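PDB 6PZ2: dihydropteroate synthase from Clostridioides difficile, which catalyses the condensation of p-aminobenzoate with a dihydropterin pyrophosphate to give dihydropteroate, a step of folate biosynthesis whose enzyme family is the target of the sulfonamide drugs. Local coordinates for residues D69-R74 with T94-V99; V99-L104 with A124-K129. One frame throughout, in Å; residues are numbered along the deposited sequence.

Contact 1 (D69-R74 with T94-V99); sequences DEELRR and TYKADV
With CG anti to the backbone N (chi1 -173°) and the chain extended beyond it, Glu71 reaches straight out of helix 68-85 to Thr94 and Lys96, while Lys96, bent at its last torsion (chi4 70°), turns its ammonium back to meet the carboxylate. The two oxygens have separate partners. OE1 of Glu71 takes a salt bridge from NZ of Lys96 at 2.6 Å, approached on the syn side but 22° out of the carboxylate plane; OE2 of Glu71 accepts from OG1 of Thr94 at 2.8 Å, from above that plane. A water closes the circuit, donating to Glu71 OE2 (2.8 Å) and accepting from Lys96 NZ (3.1 Å). The same Thr94 OG1 accepts from the backbone N of Lys96 at 3.0 Å, an ST turn that leads into helix 97-105, with Lys96 as N-cap residue.

Val99 CG2 packs over the carboxylate face from which Thr94 OG1 also comes, 3.7 Å from CD of Glu71, the Val99 and Glu71 side chains crossing at about a right angle, while Lys96 NZ and the water lie to the other side. Leu72 packs alongside, its CD2 4.2 Å from Val99 CG1. Lys96 also pairs with Glu57, so its ammonium sits between two carboxylates. The Glu71 carboxylate is thus buried yet gripped by an ammonium, a hydroxyl and a water, an environment that would probably favour its ionised form and limit its rotation about chi3.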
# COMPACT_ATOMS: atom_id res chain seq x y z
N ASP A 69 17.32 35.36 -3.44
CA ASP A 69 18.75 35.36 -3.17
C ASP A 69 19.06 34.34 -2.07
O ASP A 69 19.99 33.54 -2.19
CB ASP A 69 19.27 36.73 -2.71
CG ASP A 69 19.60 37.72 -3.82
OD1 ASP A 69 19.60 37.33 -5.01
OD2 ASP A 69 19.88 38.89 -3.48
N GLU A 70 18.27 34.38 -1.00
CA GLU A 70 18.44 33.45 0.10
C GLU A 70 18.20 32.02 -0.40
O GLU A 70 18.95 31.11 -0.06
CB GLU A 70 17.52 33.80 1.27
CG GLU A 70 17.59 32.82 2.43
CD GLU A 70 18.90 32.76 3.18
OE1 GLU A 70 19.39 33.85 3.55
OE2 GLU A 70 19.45 31.64 3.38
N GLU A 71 17.17 31.83 -1.19
CA GLU A 71 16.83 30.50 -1.67
C GLU A 71 18.02 29.93 -2.47
O GLU A 71 18.37 28.73 -2.37
CB GLU A 71 15.51 30.64 -2.44
CG GLU A 71 14.88 29.34 -2.91
CD GLU A 71 13.50 29.50 -3.54
OE1 GLU A 71 12.93 30.61 -3.44
OE2 GLU A 71 13.01 28.53 -4.16
N LEU A 72 18.65 30.77 -3.29
CA LEU A 72 19.80 30.34 -4.16
C LEU A 72 21.06 30.01 -3.34
O LEU A 72 21.84 29.04 -3.63
CB LEU A 72 20.05 31.43 -5.20
CG LEU A 72 19.13 31.38 -6.42
CD1 LEU A 72 19.22 32.64 -7.27
CD2 LEU A 72 19.44 30.16 -7.28
N ARG A 73 21.26 30.78 -2.28
CA ARG A 73 22.39 30.57 -1.36
C ARG A 73 22.27 29.18 -0.73
O ARG A 73 23.27 28.48 -0.55
CB ARG A 73 22.45 31.63 -0.25
CG ARG A 73 22.98 32.98 -0.69
CD ARG A 73 23.19 33.95 0.46
NE ARG A 73 22.01 34.36 1.20
CZ ARG A 73 21.33 35.49 1.03
NH1 ARG A 73 20.43 35.86 1.92
NH2 ARG A 73 21.56 36.27 -0.02
N ARG A 74 21.03 28.75 -0.46
CA ARG A 74 20.82 27.42 0.12
C ARG A 74 20.99 26.35 -0.95
O ARG A 74 21.62 25.33 -0.67
CB ARG A 74 19.43 27.31 0.75
CG ARG A 74 19.23 28.22 1.95
CD ARG A 74 17.75 28.41 2.19
NE ARG A 74 17.53 29.30 3.32
CZ ARG A 74 16.36 29.44 3.94
NH1 ARG A 74 15.32 28.75 3.52
NH2 ARG A 74 16.25 30.32 4.92
N THR A 94 10.94 24.97 -6.84
CA THR A 94 10.81 26.43 -6.66
C THR A 94 9.67 26.92 -7.56
O THR A 94 9.49 26.37 -8.64
CB THR A 94 12.11 27.16 -7.05
OG1 THR A 94 11.96 28.54 -6.72
CG2 THR A 94 12.41 27.08 -8.53
N TYR A 95 8.96 27.96 -7.13
CA TYR A 95 8.04 28.64 -8.00
C TYR A 95 8.64 29.95 -8.51
O TYR A 95 7.93 30.72 -9.18
CB TYR A 95 6.72 28.95 -7.29
CG TYR A 95 6.85 29.67 -5.98
CD1 TYR A 95 6.81 31.05 -5.90
CD2 TYR A 95 6.94 28.96 -4.80
CE1 TYR A 95 6.86 31.71 -4.68
CE2 TYR A 95 7.02 29.59 -3.57
CZ TYR A 95 7.00 30.98 -3.52
OH TYR A 95 7.10 31.58 -2.30
N LYS A 96 9.91 30.23 -8.21
CA LYS A 96 10.53 31.48 -8.66
C LYS A 96 11.41 31.23 -9.89
O LYS A 96 12.30 30.39 -9.88
CB LYS A 96 11.32 32.11 -7.52
CG LYS A 96 10.51 32.28 -6.24
CD LYS A 96 11.25 33.02 -5.16
CE LYS A 96 10.54 33.00 -3.83
NZ LYS A 96 10.54 31.66 -3.19
N ALA A 97 11.15 32.02 -10.93
CA ALA A 97 11.79 31.87 -12.22
C ALA A 97 13.30 32.13 -12.13
O ALA A 97 14.08 31.44 -12.79
CB ALA A 97 11.12 32.81 -13.20
N ASP A 98 13.72 33.06 -11.29
CA ASP A 98 15.18 33.37 -11.16
C ASP A 98 15.92 32.25 -10.44
O ASP A 98 17.07 31.93 -10.82
CB ASP A 98 15.48 34.70 -10.46
CG ASP A 98 14.67 35.03 -9.22
OD1 ASP A 98 15.01 36.03 -8.61
OD2 ASP A 98 13.70 34.31 -8.87
N VAL A 99 15.27 31.63 -9.47
CA VAL A 99 15.85 30.47 -8.81
C VAL A 99 15.97 29.33 -9.84
O VAL A 99 17.03 28.69 -9.96
CB VAL A 99 14.99 30.03 -7.62
CG1 VAL A 99 15.52 28.75 -7.02
CG2 VAL A 99 14.89 31.13 -6.56
O HOH W 1 10.23 28.72 -4.10

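Contact 2 (V99-L104 with A124-K129); sequences VAEEAL and ASVIGK
Glu101 and Lys129 form the salt bridge across this helix pair, NZ of Lys129 donating to OE2 of Glu101 at 3.0 Å. The ammonium uses the syn lone pair of that oxygen, on the side of OE1, which itself stays 4.1 Å from Lys129 NZ. Lys129 gets there with a fully extended chain that crosses Glu101 obliquely, and its CE also lies 3.4 Å from Glu101 OE2. The same OE2 is hydrogen-bonded to the hydroxyl of Tyr130, so two partners fix one oxygen of the carboxylate.

Inward from this pair, Val126 points between the helices. Its CG1 touches three residues of 99-104: Leu104 at CD1 (3.8 Å), Ala100 at CB (4.2 Å) and Glu101 at its backbone N (3.8 Å). Because CG1 is anti to the backbone N of Val126 (chi1 167°), CG2 is the branch left beneath the carboxylate, 4.2 Å from Glu101 OE1. Ala100, Leu104 and Ile127 pack on Val111 of strand 110-113.

The axes of the two segments approach to 9.7 Å and run 12° from parallel. Near-parallel neighbouring helices, covering the strand that joins them, are the layout of successive beta-alpha units in the TIM barrel of the pterin-binding enzymes.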
# COMPACT_ATOMS: atom_id res chain seq x y z
N VAL A 99 15.27 31.63 -9.47
CA VAL A 99 15.85 30.47 -8.81
C VAL A 99 15.97 29.33 -9.84
O VAL A 99 17.03 28.69 -9.96
CB VAL A 99 14.99 30.03 -7.62
CG1 VAL A 99 15.52 28.75 -7.02
CG2 VAL A 99 14.89 31.13 -6.56
N ALA A 100 14.89 29.08 -10.55
CA ALA A 100 14.88 28.02 -11.55
C ALA A 100 15.99 28.20 -12.59
O ALA A 100 16.67 27.23 -13.01
CB ALA A 100 13.54 27.99 -12.24
N GLU A 101 16.09 29.43 -13.05
CA GLU A 101 17.10 29.78 -14.05
C GLU A 101 18.51 29.40 -13.58
O GLU A 101 19.24 28.75 -14.34
CB GLU A 101 17.11 31.28 -14.36
CG GLU A 101 18.19 31.62 -15.37
CD GLU A 101 17.75 32.57 -16.46
OE1 GLU A 101 17.00 33.54 -16.16
OE2 GLU A 101 18.13 32.32 -17.61
N GLU A 102 18.90 29.86 -12.39
CA GLU A 102 20.25 29.53 -11.88
C GLU A 102 20.43 28.01 -11.76
O GLU A 102 21.48 27.46 -12.14
CB GLU A 102 20.54 30.20 -10.54
CG GLU A 102 20.86 31.69 -10.63
CD GLU A 102 21.65 32.12 -11.86
OE1 GLU A 102 21.07 32.82 -12.76
OE2 GLU A 102 22.84 31.70 -11.95
N ALA A 103 19.39 27.36 -11.24
CA ALA A 103 19.46 25.90 -11.05
C ALA A 103 19.66 25.23 -12.41
O ALA A 103 20.40 24.22 -12.52
CB ALA A 103 18.21 25.39 -10.36
N LEU A 104 18.92 25.73 -13.40
CA LEU A 104 18.96 25.08 -14.71
C LEU A 104 20.31 25.35 -15.38
O LEU A 104 20.85 24.47 -16.06
CB LEU A 104 17.80 25.61 -15.55
CG LEU A 104 16.44 25.00 -15.21
CD1 LEU A 104 15.33 25.76 -15.90
CD2 LEU A 104 16.41 23.53 -15.60
N ALA A 124 7.49 30.14 -17.24
CA ALA A 124 7.30 29.41 -18.46
C ALA A 124 8.45 29.67 -19.43
O ALA A 124 8.91 28.70 -20.06
CB ALA A 124 5.97 29.74 -19.10
N SER A 125 8.91 30.92 -19.59
CA SER A 125 9.94 31.16 -20.64
C SER A 125 11.30 30.66 -20.16
O SER A 125 12.11 30.17 -20.97
CB SER A 125 9.99 32.60 -21.14
OG SER A 125 10.06 33.52 -20.08
N VAL A 126 11.53 30.68 -18.85
CA VAL A 126 12.75 30.03 -18.32
C VAL A 126 12.75 28.54 -18.66
O VAL A 126 13.75 27.99 -19.15
CB VAL A 126 12.92 30.24 -16.81
CG1 VAL A 126 13.99 29.32 -16.24
CG2 VAL A 126 13.25 31.69 -16.49
N ILE A 127 11.60 27.88 -18.51
CA ILE A 127 11.58 26.43 -18.76
C ILE A 127 11.86 26.15 -20.23
O ILE A 127 12.62 25.21 -20.58
CB ILE A 127 10.26 25.80 -18.25
CG1 ILE A 127 10.29 25.68 -16.72
CG2 ILE A 127 10.01 24.44 -18.90
CD1 ILE A 127 8.97 25.90 -16.08
N GLY A 128 11.20 26.96 -21.07
CA GLY A 128 11.37 26.87 -22.53
C GLY A 128 12.81 27.12 -22.94
O GLY A 128 13.42 26.33 -23.68
N LYS A 129 13.35 28.20 -22.39
CA LYS A 129 14.71 28.65 -22.66
C LYS A 129 15.73 27.53 -22.41
O LYS A 129 16.67 27.43 -23.17
CB LYS A 129 15.00 29.86 -21.78
CG LYS A 129 16.43 30.40 -21.76
CD LYS A 129 16.42 31.70 -20.95
CE LYS A 129 17.72 32.48 -20.95
NZ LYS A 129 17.55 33.75 -20.20

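Helix 97-105 is common to both contacts: contact 1 joins its start to helix 68-85 and contact 2 joins its body to helix 123-129. Val99 lies in a segment of each but makes its packing in contact 1. Their centres are 11 Å apart. Direct packing links them, with Leu72 CD2 3.4 Å from Glu102 CB, Thr94 CG2 3.8 Å from Ala100 N, and Ala97 O 3.8 Å from Val126 CG2. Three successive helices of the barrel's outer layer are thereby tied in series. Pteroic acid lies nearer contact 1, about 10 Å from the side chain of Thr94 against about 14 Å from that of Ala100, so neither of these side chains touches the ligand.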